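Local coordinates for protein chitinase (Paenibacillus sp. FPU-7, PDB 5GZT) that probably hydrolyses chitin and chitodextrins at random internal beta-1,4 linkages between N-acetylglucosamine units, using two glycoside hydrolase family 18 domains, at residues B[199-204]-B[255-260]; B[206-211]-B[224-229]; B[501-506]-B[580-585]; B[586-591]-B[602-607]. All coordinates share one frame; numbering follows the deposited sequence.

Contact 1: residues B[199-204]-B[255-260]; sequences LKFNAY and YSVKTA
Leu-199 sets one methyl squarely on the ring of Tyr-255: CD2 stands 3.4 Å from the ring centroid and only 6° off the ring normal, a CH-pi contact over the middle of the face. CD1 reaches the same ring nearer its root, 3.9 Å from Tyr-255 CG, and the two side chains run antiparallel alongside one another. With chi1 at 69°, the tyrosine ring is carried toward the leucine. Two residues along each strand the roles reverse, and an aliphatic group of the second strand covers an aromatic ring of the first. Val-257 CG2, anti to its own backbone N, comes over one face of Phe-201, offset toward the rim and 3.6 Å from CZ; Leu-186 of strand 184-191 also packs on Val-257. These layers form the inside of a beta sandwich, with strands 197-203 and 251-261 in facing sheets; the axes of segments 199-203 and 255-260 approach to 9.0 Å at 26°. Replacing Tyr-255 by alanine would probably open a gap beneath Leu-199 and leave both of its methyls without their aromatic support. Farther along, Ala-203 CB meets Thr-259 CG2 at 3.7 Å.

Contact 2: residues B[206-211]-B[224-229]; sequences WDNNAT and YTYEKN
Trp-206 drives the edge of its six-membered ring toward the face of Tyr-226 in an offset edge-to-face pair, planes at 72° and centroids 5.2 Å apart. CZ2 and CH2 do the touching, CZ2 coming within 3.4 Å of Tyr-226 CE2. On the same side of the phenol the Asn-208 amide approaches obliquely, its ND2 3.5 Å from Tyr-226 CE1 and its plane turned 63° from the ring. With CG anti to the backbone N (chi1 -158°), the tyrosine reaches both residues. Its backbone is fixed by the bond from Tyr-226 N to Ala-210 O, 2.8 Å long, beside the antiparallel non-hydrogen-bonded pair Thr-211 and Thr-225. Just before it in the chain, Thr-225 acts as N-cap of the weakly bonded helix 226-229: its OG1 accepts from Lys-228 N at 3.0 Å, and Thr-225 N donates to Asn-229 OD1. Asn-209 OD1 takes the N-H of Ala-260. The contact closes the hairpin 210-215/221-225, with strand 251-261 alongside strand 210-215 and Val-235 of strand 233-235 touching Trp-206 and Tyr-226.

Contact 3: residues B[501-506]-B[580-585]; sequences YSATNN and YWDDTA
Tyr-501 lays its CB and the near part of its ring against the peptide that joins Thr-584 to Ala-585, CB lying 3.4 Å from Thr-584 O. Its CD2 approaches both the Thr-584 and the Ala-585 carbonyl oxygens, which lie obliquely to the ring. The backbone pins the same spot: Tyr-501 N donates to Ala-585 O over 3.1 Å, nearly straight at 168°, though the donor is tilted 24° from the carbonyl plane. In return Ala-585 CA makes a CA-H...O contact with Tyr-501 O. Two residues on, the methyl of Ala-503 rests 3.7 Å from Thr-584 CG2, the branch of the threonine that faces the 501-506 loop. Within the 580-585 segment, Asp-582 shapes the turn. Its OD1 is gripped twice, by Thr-584 N at 2.9 Å nearly in line with the C-O bond and by Ala-585 N from above the carboxylate plane, while OD2 accepts from His-496 NE2. Trp-581 NE1 binds Asp-583 OD1. Asp-582 OD1, accepting from the N-H groups two and three residues on, makes an Asx turn and an Asx motif, here at the reversal between strands 578-582 and 587-591 in a family 18 glycosidase domain.

Contact 4: residues B[586-591]-B[602-607]; sequences KAPYLF and TASAAY
With CG anti to the carbonyl carbon (chi1 -50°) and a bend at chi2 (-61°), the Lys-586 side chain folds over the ring of Tyr-607, one face of which it covers. Lys-586 CD stands 3.9 Å from the ring centroid and 10° off its normal, a CH-pi contact, while CB lies 3.8 Å from Tyr-607 CG. Beyond the ring a water joins the polar ends, accepting from Lys-586 NZ at 3.0 Å and donating to Tyr-607 OH at 2.8 Å. NZ also forms a salt bridge with Asp-583, and Tyr-607 OH bonds to Leu-744 O. A leucine at Tyr-607 would probably cost the lysine its flat support and leave the bridging water and Leu-744 O without the hydroxyl. Nearer the backbone, Ser-604 CB packs on Lys-586 O and on Pro-588 CD, its OG bonded to Glu-600. Lys-586 and Ala-587, both facing Asp-582, form a G1 beta bulge where strand 587-591 begins; Trp-581 of strand 578-582 lies beside it, and helix 602-614 is backed by helix 633-642.

How the contacts relate
The four contacts fall into two pairs at separate places in the chain. Contacts 1 and 2 have centres 10 Å apart, contact 2 being nested in the loop that contact 1 closes; Lys-258 O meets Thr-211 N at 2.8 Å, where strands 251-261 and 210-215 run side by side. Contacts 3 and 4 are also 10 Å apart between centres and draw on neighbouring strands, 578-582 in contact 3 and 587-591 in contact 4, with Asp-582 N 2.9 Å from Ala-587 O, within the first family 18 domain. Between the pairs, contacts 1 and 3 lie about 46 Å apart between centres and about 26 Å between nearest atoms. The sodium site of Glu-44, Thr-50, Phe-52 and Ser-72 includes no residue of any contact.

Contact 1: residues B[199-204]-B[255-260]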
loop_
_atom_site.group_PDB
_atom_site.type_symbol
_atom_site.label_atom_id
_atom_site.label_comp_id
_atom_site.label_asym_id
_atom_site.label_seq_id
_atom_site.Cartn_x
_atom_site.Cartn_y
_atom_site.Cartn_z
ATOM N N LEU B 199 -19.423 7.833 -9.331
ATOM C CA LEU B 199 -19.522 9.304 -9.401
ATOM C C LEU B 199 -20.964 9.749 -9.415
ATOM O O LEU B 199 -21.694 9.421 -10.356
ATOM C CB LEU B 199 -18.853 9.800 -10.657
ATOM C CG LEU B 199 -17.364 9.572 -10.626
ATOM C CD1 LEU B 199 -16.747 9.734 -12.006
ATOM C CD2 LEU B 199 -16.728 10.521 -9.615
ATOM N N LYS B 200 -21.367 10.471 -8.371
ATOM C CA LYS B 200 -22.689 11.062 -8.295
ATOM C C LYS B 200 -22.633 12.562 -8.486
ATOM O O LYS B 200 -21.825 13.257 -7.830
ATOM C CB LYS B 200 -23.366 10.789 -6.954
ATOM C CG LYS B 200 -23.793 9.343 -6.735
ATOM C CD LYS B 200 -24.844 9.201 -5.630
ATOM C CE LYS B 200 -24.379 9.871 -4.337
ATOM N NZ LYS B 200 -25.267 9.650 -3.160
ATOM N N PHE B 201 -23.537 13.036 -9.358
ATOM C CA PHE B 201 -23.716 14.461 -9.670
ATOM C C PHE B 201 -25.179 14.789 -10.019
ATOM O O PHE B 201 -25.913 13.946 -10.584
ATOM C CB PHE B 201 -22.770 14.912 -10.803
ATOM C CG PHE B 201 -22.821 14.058 -12.062
ATOM C CD1 PHE B 201 -22.178 12.824 -12.128
ATOM C CD2 PHE B 201 -23.445 14.518 -13.220
ATOM C CE1 PHE B 201 -22.186 12.050 -13.306
ATOM C CE2 PHE B 201 -23.456 13.746 -14.395
ATOM C CZ PHE B 201 -22.835 12.507 -14.439
ATOM N N ASN B 202 -25.597 15.999 -9.630
ATOM C CA ASN B 202 -26.860 16.619 -10.093
ATOM C C ASN B 202 -26.609 17.323 -11.437
ATOM O O ASN B 202 -25.787 18.248 -11.500
ATOM C CB ASN B 202 -27.418 17.619 -9.061
ATOM C CG ASN B 202 -28.023 16.929 -7.828
ATOM O OD1 ASN B 202 -28.788 15.948 -7.933
ATOM N ND2 ASN B 202 -27.714 17.465 -6.650
ATOM N N ALA B 203 -27.284 16.853 -12.500
ATOM C CA ALA B 203 -27.182 17.444 -13.854
ATOM C C ALA B 203 -28.472 18.190 -14.215
ATOM O O ALA B 203 -29.451 17.589 -14.672
ATOM C CB ALA B 203 -26.860 16.383 -14.910
ATOM N N TYR B 204 -28.457 19.503 -13.996
ATOM C CA TYR B 204 -29.532 20.377 -14.445
ATOM C C TYR B 204 -29.467 20.445 -15.979
ATOM O O TYR B 204 -28.375 20.402 -16.584
ATOM C CB TYR B 204 -29.425 21.764 -13.807
ATOM C CG TYR B 204 -29.311 21.758 -12.282
ATOM C CD1 TYR B 204 -30.159 20.963 -11.490
ATOM C CD2 TYR B 204 -28.356 22.554 -11.633
ATOM C CE1 TYR B 204 -30.055 20.961 -10.109
ATOM C CE2 TYR B 204 -28.247 22.553 -10.257
ATOM C CZ TYR B 204 -29.097 21.759 -9.501
ATOM O OH TYR B 204 -28.995 21.765 -8.137
ATOM N N TYR B 255 -11.132 12.878 -12.266
ATOM C CA TYR B 255 -12.244 12.813 -13.222
ATOM C C TYR B 255 -12.726 14.209 -13.686
ATOM O O TYR B 255 -12.606 15.196 -12.956
ATOM C CB TYR B 255 -13.409 11.980 -12.663
ATOM C CG TYR B 255 -14.122 12.621 -11.501
ATOM C CD1 TYR B 255 -13.592 12.560 -10.222
ATOM C CD2 TYR B 255 -15.315 13.300 -11.678
ATOM C CE1 TYR B 255 -14.229 13.162 -9.146
ATOM C CE2 TYR B 255 -15.965 13.903 -10.605
ATOM C CZ TYR B 255 -15.425 13.831 -9.343
ATOM O OH TYR B 255 -16.050 14.439 -8.275
ATOM N N SER B 256 -13.242 14.257 -14.917
ATOM C CA SER B 256 -14.022 15.406 -15.428
ATOM C C SER B 256 -15.389 14.916 -15.907
ATOM O O SER B 256 -15.512 13.832 -16.533
ATOM C CB SER B 256 -13.333 16.070 -16.605
ATOM O OG SER B 256 -13.340 15.165 -17.702
ATOM N N VAL B 257 -16.392 15.738 -15.614
ATOM C CA VAL B 257 -17.749 15.527 -16.078
ATOM C C VAL B 257 -18.301 16.824 -16.738
ATOM O O VAL B 257 -17.954 17.951 -16.342
ATOM C CB VAL B 257 -18.646 14.981 -14.914
ATOM C CG1 VAL B 257 -18.791 15.991 -13.779
ATOM C CG2 VAL B 257 -20.005 14.500 -15.416
ATOM N N LYS B 258 -19.125 16.630 -17.769
ATOM C CA LYS B 258 -19.939 17.685 -18.389
ATOM C C LYS B 258 -21.115 17.052 -19.164
ATOM O O LYS B 258 -20.987 15.928 -19.722
ATOM C CB LYS B 258 -19.101 18.529 -19.345
ATOM C CG LYS B 258 -18.198 17.663 -20.188
ATOM C CD LYS B 258 -17.674 18.322 -21.448
ATOM C CE LYS B 258 -17.629 17.311 -22.585
ATOM N NZ LYS B 258 -16.672 17.731 -23.636
ATOM N N THR B 259 -22.236 17.794 -19.161
ATOM C CA THR B 259 -23.455 17.539 -19.961
ATOM C C THR B 259 -23.535 18.460 -21.211
ATOM O O THR B 259 -22.726 19.379 -21.386
ATOM C CB THR B 259 -24.743 17.763 -19.103
ATOM O OG1 THR B 259 -24.670 19.010 -18.374
ATOM C CG2 THR B 259 -24.947 16.614 -18.117
ATOM N N ALA B 260 -24.515 18.209 -22.080
ATOM C CA ALA B 260 -24.856 19.165 -23.153
ATOM C C ALA B 260 -26.332 19.073 -23.541
ATOM O O ALA B 260 -27.081 18.288 -22.957
ATOM C CB ALA B 260 -23.964 18.951 -24.374
#

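Contact 2: residues B[206-211]-B[224-229]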
loop_
_atom_site.group_PDB
_atom_site.type_symbol
_atom_site.label_atom_id
_atom_site.label_comp_id
_atom_site.label_asym_id
_atom_site.label_seq_id
_atom_site.Cartn_x
_atom_site.Cartn_y
_atom_site.Cartn_z
ATOM N N TRP B 206 -30.794 18.012 -17.887
ATOM C CA TRP B 206 -30.499 16.656 -18.311
ATOM C C TRP B 206 -31.067 16.488 -19.716
ATOM O O TRP B 206 -32.287 16.500 -19.882
ATOM C CB TRP B 206 -31.098 15.593 -17.352
ATOM C CG TRP B 206 -30.784 14.170 -17.805
ATOM C CD1 TRP B 206 -31.679 13.174 -18.115
ATOM C CD2 TRP B 206 -29.481 13.627 -18.047
ATOM N NE1 TRP B 206 -31.007 12.046 -18.524
ATOM C CE2 TRP B 206 -29.660 12.293 -18.479
ATOM C CE3 TRP B 206 -28.176 14.132 -17.923
ATOM C CZ2 TRP B 206 -28.580 11.459 -18.791
ATOM C CZ3 TRP B 206 -27.105 13.307 -18.238
ATOM C CH2 TRP B 206 -27.313 11.979 -18.667
ATOM N N ASP B 207 -30.194 16.395 -20.722
ATOM C CA ASP B 207 -30.644 16.106 -22.084
ATOM C C ASP B 207 -30.057 14.783 -22.531
ATOM O O ASP B 207 -29.524 14.653 -23.654
ATOM C CB ASP B 207 -30.310 17.268 -23.045
ATOM C CG ASP B 207 -30.926 17.107 -24.474
ATOM O OD1 ASP B 207 -32.003 16.479 -24.630
ATOM O OD2 ASP B 207 -30.301 17.612 -25.444
ATOM N N ASN B 208 -30.176 13.787 -21.648
ATOM C CA ASN B 208 -29.864 12.429 -22.013
ATOM C C ASN B 208 -28.473 12.333 -22.698
ATOM O O ASN B 208 -28.289 11.630 -23.711
ATOM C CB ASN B 208 -30.985 11.920 -22.922
ATOM C CG ASN B 208 -31.040 10.417 -22.990
ATOM O OD1 ASN B 208 -30.579 9.819 -23.969
ATOM N ND2 ASN B 208 -31.585 9.788 -21.943
ATOM N N ASN B 209 -27.513 13.086 -22.160
ATOM C CA ASN B 209 -26.127 12.981 -22.592
ATOM C C ASN B 209 -25.211 13.602 -21.544
ATOM O O ASN B 209 -25.596 14.535 -20.783
ATOM C CB ASN B 209 -25.873 13.631 -23.958
ATOM C CG ASN B 209 -25.465 15.091 -23.837
ATOM O OD1 ASN B 209 -26.163 15.896 -23.210
ATOM N ND2 ASN B 209 -24.319 15.434 -24.405
ATOM N N ALA B 210 -23.998 13.059 -21.532
ATOM C CA ALA B 210 -22.899 13.526 -20.688
ATOM C C ALA B 210 -21.669 12.707 -21.006
ATOM O O ALA B 210 -21.747 11.564 -21.529
ATOM C CB ALA B 210 -23.228 13.431 -19.201
ATOM N N THR B 211 -20.536 13.316 -20.680
ATOM C CA THR B 211 -19.222 12.784 -21.035
ATOM C C THR B 211 -18.251 12.899 -19.794
ATOM O O THR B 211 -18.103 13.978 -19.145
ATOM C CB THR B 211 -18.743 13.383 -22.412
ATOM O OG1 THR B 211 -17.335 13.652 -22.404
ATOM C CG2 THR B 211 -19.529 14.679 -22.806
ATOM N N TYR B 224 -15.980 8.128 -21.028
ATOM C CA TYR B 224 -17.264 7.490 -20.926
ATOM C C TYR B 224 -18.371 8.506 -21.299
ATOM O O TYR B 224 -18.344 9.659 -20.836
ATOM C CB TYR B 224 -17.460 6.908 -19.509
ATOM C CG TYR B 224 -16.488 5.768 -19.177
ATOM C CD1 TYR B 224 -16.701 4.450 -19.644
ATOM C CD2 TYR B 224 -15.344 6.012 -18.413
ATOM C CE1 TYR B 224 -15.800 3.425 -19.355
ATOM C CE2 TYR B 224 -14.468 4.993 -18.105
ATOM C CZ TYR B 224 -14.681 3.710 -18.578
ATOM O OH TYR B 224 -13.771 2.737 -18.249
ATOM N N THR B 225 -19.319 8.071 -22.140
ATOM C CA THR B 225 -20.452 8.920 -22.578
ATOM C C THR B 225 -21.789 8.235 -22.334
ATOM O O THR B 225 -21.860 7.003 -22.436
ATOM C CB THR B 225 -20.356 9.259 -24.086
ATOM O OG1 THR B 225 -20.289 8.042 -24.874
ATOM C CG2 THR B 225 -19.126 10.172 -24.352
ATOM N N TYR B 226 -22.847 9.007 -22.046
ATOM C CA TYR B 226 -24.217 8.427 -22.044
ATOM C C TYR B 226 -24.566 7.742 -23.383
ATOM O O TYR B 226 -25.334 6.779 -23.406
ATOM C CB TYR B 226 -25.299 9.458 -21.716
ATOM C CG TYR B 226 -26.594 8.832 -21.200
ATOM C CD1 TYR B 226 -27.572 8.332 -22.075
ATOM C CD2 TYR B 226 -26.849 8.745 -19.836
ATOM C CE1 TYR B 226 -28.757 7.757 -21.596
ATOM C CE2 TYR B 226 -28.027 8.171 -19.349
ATOM C CZ TYR B 226 -28.981 7.684 -20.225
ATOM O OH TYR B 226 -30.133 7.129 -19.720
ATOM N N GLU B 227 -23.981 8.233 -24.479
ATOM C CA GLU B 227 -24.160 7.646 -25.820
ATOM C C GLU B 227 -23.644 6.193 -25.905
ATOM O O GLU B 227 -24.444 5.260 -26.062
ATOM C CB GLU B 227 -23.520 8.545 -26.911
ATOM C CG GLU B 227 -24.338 9.788 -27.319
ATOM C CD GLU B 227 -24.627 10.787 -26.185
ATOM O OE1 GLU B 227 -23.839 10.895 -25.203
ATOM O OE2 GLU B 227 -25.663 11.478 -26.286
ATOM N N LYS B 228 -22.328 5.999 -25.787
ATOM C CA LYS B 228 -21.748 4.632 -25.824
ATOM C C LYS B 228 -22.033 3.778 -24.574
ATOM O O LYS B 228 -22.094 2.541 -24.680
ATOM C CB LYS B 228 -20.220 4.658 -26.076
ATOM C CG LYS B 228 -19.764 4.252 -27.483
ATOM C CD LYS B 228 -18.877 5.312 -28.108
ATOM C CE LYS B 228 -19.712 6.529 -28.471
ATOM N NZ LYS B 228 -18.867 7.720 -28.714
ATOM N N ASN B 229 -22.207 4.427 -23.415
ATOM C CA ASN B 229 -22.011 3.765 -22.117
ATOM C C ASN B 229 -23.134 3.972 -21.114
ATOM O O ASN B 229 -22.867 3.894 -19.916
ATOM C CB ASN B 229 -20.701 4.267 -21.450
ATOM C CG ASN B 229 -19.509 4.282 -22.394
ATOM O OD1 ASN B 229 -18.999 5.348 -22.779
ATOM N ND2 ASN B 229 -19.050 3.096 -22.765
#

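Contact 3: residues B[501-506]-B[580-585]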
loop_
_atom_site.group_PDB
_atom_site.type_symbol
_atom_site.label_atom_id
_atom_site.label_comp_id
_atom_site.label_asym_id
_atom_site.label_seq_id
_atom_site.Cartn_x
_atom_site.Cartn_y
_atom_site.Cartn_z
ATOM N N TYR B 501 -8.955 -4.870 17.264
ATOM C CA TYR B 501 -10.043 -4.482 18.149
ATOM C C TYR B 501 -9.592 -4.293 19.587
ATOM O O TYR B 501 -8.623 -4.960 20.043
ATOM C CB TYR B 501 -11.243 -5.489 18.132
ATOM C CG TYR B 501 -11.820 -5.716 16.755
ATOM C CD1 TYR B 501 -12.709 -4.803 16.163
ATOM C CD2 TYR B 501 -11.389 -6.797 15.982
ATOM C CE1 TYR B 501 -13.203 -5.000 14.873
ATOM C CE2 TYR B 501 -11.850 -6.998 14.678
ATOM C CZ TYR B 501 -12.714 -6.100 14.119
ATOM O OH TYR B 501 -13.092 -6.342 12.853
ATOM N N SER B 502 -10.338 -3.445 20.323
ATOM C CA SER B 502 -10.104 -3.261 21.750
ATOM C C SER B 502 -10.935 -4.280 22.482
ATOM O O SER B 502 -12.165 -4.244 22.467
ATOM C CB SER B 502 -10.542 -1.860 22.230
ATOM O OG SER B 502 -9.933 -0.840 21.521
ATOM N N ALA B 503 -10.254 -5.162 23.192
ATOM C CA ALA B 503 -10.865 -6.229 23.905
ATOM C C ALA B 503 -11.241 -5.886 25.319
ATOM O O ALA B 503 -12.118 -6.524 25.886
ATOM C CB ALA B 503 -9.888 -7.409 23.944
ATOM N N THR B 504 -10.524 -4.948 25.903
ATOM C CA THR B 504 -10.802 -4.390 27.197
ATOM C C THR B 504 -10.801 -2.865 27.056
ATOM O O THR B 504 -10.286 -2.263 26.082
ATOM C CB THR B 504 -9.722 -4.807 28.268
ATOM O OG1 THR B 504 -8.373 -4.497 27.816
ATOM C CG2 THR B 504 -9.842 -6.251 28.555
ATOM N N ASN B 505 -11.337 -2.216 28.078
ATOM C CA ASN B 505 -11.699 -0.798 27.962
ATOM C C ASN B 505 -10.570 0.157 27.759
ATOM O O ASN B 505 -10.712 1.121 27.004
ATOM C CB ASN B 505 -12.518 -0.362 29.189
ATOM C CG ASN B 505 -13.923 -0.990 29.230
ATOM O OD1 ASN B 505 -14.499 -1.482 28.215
ATOM N ND2 ASN B 505 -14.489 -0.948 30.416
ATOM N N ASN B 506 -9.431 -0.128 28.343
ATOM C CA ASN B 506 -8.264 0.741 28.185
ATOM C C ASN B 506 -7.274 0.290 27.079
ATOM O O ASN B 506 -6.189 0.911 26.899
ATOM C CB ASN B 506 -7.573 0.786 29.552
ATOM C CG ASN B 506 -8.485 1.422 30.615
ATOM O OD1 ASN B 506 -9.286 2.327 30.296
ATOM N ND2 ASN B 506 -8.419 0.923 31.857
ATOM N N TYR B 580 -0.118 -17.672 21.585
ATOM C CA TYR B 580 -1.500 -17.514 22.054
ATOM C C TYR B 580 -2.226 -16.574 21.099
ATOM O O TYR B 580 -1.610 -15.878 20.340
ATOM C CB TYR B 580 -1.472 -16.866 23.445
ATOM C CG TYR B 580 -1.045 -17.784 24.568
ATOM C CD1 TYR B 580 -1.731 -18.932 24.838
ATOM C CD2 TYR B 580 0.057 -17.500 25.363
ATOM C CE1 TYR B 580 -1.366 -19.760 25.913
ATOM C CE2 TYR B 580 0.379 -18.312 26.449
ATOM C CZ TYR B 580 -0.316 -19.411 26.694
ATOM O OH TYR B 580 0.041 -20.228 27.723
ATOM N N TRP B 581 -3.561 -16.561 21.126
ATOM C CA TRP B 581 -4.337 -15.693 20.306
ATOM C C TRP B 581 -5.391 -15.054 21.207
ATOM O O TRP B 581 -6.012 -15.712 22.029
ATOM C CB TRP B 581 -5.054 -16.569 19.307
ATOM C CG TRP B 581 -6.033 -15.859 18.380
ATOM C CD1 TRP B 581 -7.404 -15.992 18.375
ATOM C CD2 TRP B 581 -5.717 -14.962 17.318
ATOM N NE1 TRP B 581 -7.909 -15.224 17.405
ATOM C CE2 TRP B 581 -6.932 -14.595 16.724
ATOM C CE3 TRP B 581 -4.525 -14.373 16.858
ATOM C CZ2 TRP B 581 -7.024 -13.747 15.589
ATOM C CZ3 TRP B 581 -4.600 -13.537 15.684
ATOM C CH2 TRP B 581 -5.866 -13.191 15.129
ATOM N N ASP B 582 -5.616 -13.778 20.994
ATOM C CA ASP B 582 -6.715 -13.074 21.657
ATOM C C ASP B 582 -7.828 -12.968 20.637
ATOM O O ASP B 582 -7.752 -12.254 19.661
ATOM C CB ASP B 582 -6.263 -11.695 22.107
ATOM C CG ASP B 582 -7.386 -10.905 22.884
ATOM O OD1 ASP B 582 -8.590 -11.059 22.596
ATOM O OD2 ASP B 582 -7.052 -10.002 23.646
ATOM N N ASP B 583 -8.866 -13.733 20.856
ATOM C CA ASP B 583 -9.927 -13.822 19.893
ATOM C C ASP B 583 -10.948 -12.677 19.934
ATOM O O ASP B 583 -11.828 -12.682 19.116
ATOM C CB ASP B 583 -10.741 -15.110 20.013
ATOM C CG ASP B 583 -11.403 -15.482 18.650
ATOM O OD1 ASP B 583 -10.858 -15.304 17.473
ATOM O OD2 ASP B 583 -12.468 -15.987 18.801
ATOM N N THR B 584 -10.807 -11.734 20.828
ATOM C CA THR B 584 -11.617 -10.493 20.771
ATOM C C THR B 584 -10.770 -9.408 20.094
ATOM O O THR B 584 -11.221 -8.776 19.079
ATOM C CB THR B 584 -11.948 -10.091 22.182
ATOM O OG1 THR B 584 -12.640 -11.157 22.816
ATOM C CG2 THR B 584 -12.783 -8.832 22.209
ATOM N N ALA B 585 -9.502 -9.231 20.523
ATOM C CA ALA B 585 -8.664 -8.252 19.845
ATOM C C ALA B 585 -8.265 -8.653 18.452
ATOM O O ALA B 585 -7.957 -7.793 17.630
ATOM C CB ALA B 585 -7.394 -8.019 20.642
#

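Contact 4: residues B[586-591]-B[602-607]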
loop_
_atom_site.group_PDB
_atom_site.type_symbol
_atom_site.label_atom_id
_atom_site.label_comp_id
_atom_site.label_asym_id
_atom_site.label_seq_id
_atom_site.Cartn_x
_atom_site.Cartn_y
_atom_site.Cartn_z
ATOM N N LYS B 586 -8.247 -9.967 18.175
ATOM C CA LYS B 586 -7.733 -10.535 16.890
ATOM C C LYS B 586 -6.213 -10.298 16.732
ATOM O O LYS B 586 -5.781 -9.840 15.719
ATOM C CB LYS B 586 -8.485 -10.100 15.668
ATOM C CG LYS B 586 -9.998 -10.276 15.819
ATOM C CD LYS B 586 -10.485 -11.720 16.065
ATOM C CE LYS B 586 -12.018 -11.718 16.030
ATOM N NZ LYS B 586 -12.421 -13.068 16.342
ATOM N N ALA B 587 -5.445 -10.657 17.756
ATOM C CA ALA B 587 -4.030 -10.433 17.806
ATOM C C ALA B 587 -3.302 -11.604 18.468
ATOM O O ALA B 587 -3.733 -12.120 19.512
ATOM C CB ALA B 587 -3.699 -9.191 18.605
ATOM N N PRO B 588 -2.120 -11.924 17.960
ATOM C CA PRO B 588 -1.342 -12.991 18.566
ATOM C C PRO B 588 -0.309 -12.410 19.531
ATOM O O PRO B 588 0.072 -11.228 19.393
ATOM C CB PRO B 588 -0.594 -13.552 17.354
ATOM C CG PRO B 588 -0.240 -12.234 16.585
ATOM C CD PRO B 588 -1.452 -11.336 16.796
ATOM N N TYR B 589 0.148 -13.249 20.468
ATOM C CA TYR B 589 1.225 -12.873 21.351
ATOM C C TYR B 589 1.915 -14.148 21.789
ATOM O O TYR B 589 1.359 -15.273 21.561
ATOM C CB TYR B 589 0.687 -12.101 22.552
ATOM C CG TYR B 589 -0.359 -12.783 23.351
ATOM C CD1 TYR B 589 -1.649 -12.792 22.959
ATOM C CD2 TYR B 589 -0.070 -13.352 24.579
ATOM C CE1 TYR B 589 -2.639 -13.419 23.718
ATOM C CE2 TYR B 589 -1.073 -13.920 25.356
ATOM C CZ TYR B 589 -2.358 -13.908 24.934
ATOM O OH TYR B 589 -3.393 -14.439 25.674
ATOM N N LEU B 590 3.156 -13.980 22.233
ATOM C CA LEU B 590 3.921 -15.088 22.820
ATOM C C LEU B 590 4.163 -14.891 24.291
ATOM O O LEU B 590 4.326 -13.720 24.759
ATOM C CB LEU B 590 5.263 -15.127 22.172
ATOM C CG LEU B 590 5.232 -15.113 20.629
ATOM C CD1 LEU B 590 6.687 -15.230 20.144
ATOM C CD2 LEU B 590 4.433 -16.301 20.110
ATOM N N PHE B 591 4.327 -15.995 25.024
ATOM C CA PHE B 591 4.756 -15.868 26.432
ATOM C C PHE B 591 5.533 -17.086 26.798
ATOM O O PHE B 591 5.183 -18.206 26.377
ATOM C CB PHE B 591 3.517 -15.728 27.337
ATOM C CG PHE B 591 3.804 -15.402 28.783
ATOM C CD1 PHE B 591 4.544 -14.295 29.096
ATOM C CD2 PHE B 591 3.201 -16.100 29.802
ATOM C CE1 PHE B 591 4.815 -13.946 30.464
ATOM C CE2 PHE B 591 3.451 -15.808 31.148
ATOM C CZ PHE B 591 4.263 -14.699 31.481
ATOM N N THR B 602 0.123 -13.660 10.390
ATOM C CA THR B 602 -0.638 -13.894 9.269
ATOM C C THR B 602 -2.104 -13.712 9.589
ATOM O O THR B 602 -2.902 -13.272 8.701
ATOM C CB THR B 602 -0.355 -15.279 8.707
ATOM O OG1 THR B 602 -0.449 -16.229 9.720
ATOM C CG2 THR B 602 1.033 -15.349 8.131
ATOM N N ALA B 603 -2.497 -14.178 10.748
ATOM C CA ALA B 603 -3.904 -14.064 11.149
ATOM C C ALA B 603 -4.361 -12.605 11.452
ATOM O O ALA B 603 -5.437 -12.191 11.012
ATOM C CB ALA B 603 -4.192 -14.977 12.355
ATOM N N SER B 604 -3.557 -11.847 12.208
ATOM C CA SER B 604 -3.879 -10.471 12.542
ATOM C C SER B 604 -3.866 -9.637 11.255
ATOM O O SER B 604 -4.767 -8.772 11.106
ATOM C CB SER B 604 -2.996 -9.864 13.652
ATOM O OG SER B 604 -1.688 -9.612 13.212
ATOM N N ALA B 605 -2.925 -9.893 10.327
ATOM C CA ALA B 605 -2.944 -9.249 9.058
ATOM C C ALA B 605 -4.262 -9.525 8.303
ATOM O O ALA B 605 -4.826 -8.571 7.732
ATOM C CB ALA B 605 -1.762 -9.540 8.190
ATOM N N ALA B 606 -4.796 -10.736 8.387
ATOM C CA ALA B 606 -6.057 -11.027 7.681
ATOM C C ALA B 606 -7.249 -10.329 8.346
ATOM O O ALA B 606 -8.021 -9.757 7.661
ATOM C CB ALA B 606 -6.342 -12.500 7.580
ATOM N N TYR B 607 -7.310 -10.288 9.671
ATOM C CA TYR B 607 -8.365 -9.552 10.351
ATOM C C TYR B 607 -8.322 -8.044 10.102
ATOM O O TYR B 607 -9.383 -7.428 9.922
ATOM C CB TYR B 607 -8.403 -9.867 11.846
ATOM C CG TYR B 607 -9.137 -11.154 12.112
ATOM C CD1 TYR B 607 -10.539 -11.189 12.050
ATOM C CD2 TYR B 607 -8.460 -12.368 12.237
ATOM C CE1 TYR B 607 -11.220 -12.350 12.258
ATOM C CE2 TYR B 607 -9.145 -13.551 12.396
ATOM C CZ TYR B 607 -10.507 -13.551 12.462
ATOM O OH TYR B 607 -11.180 -14.743 12.642
HETATM O O HOH W 1 -13.525 -14.769 14.107
#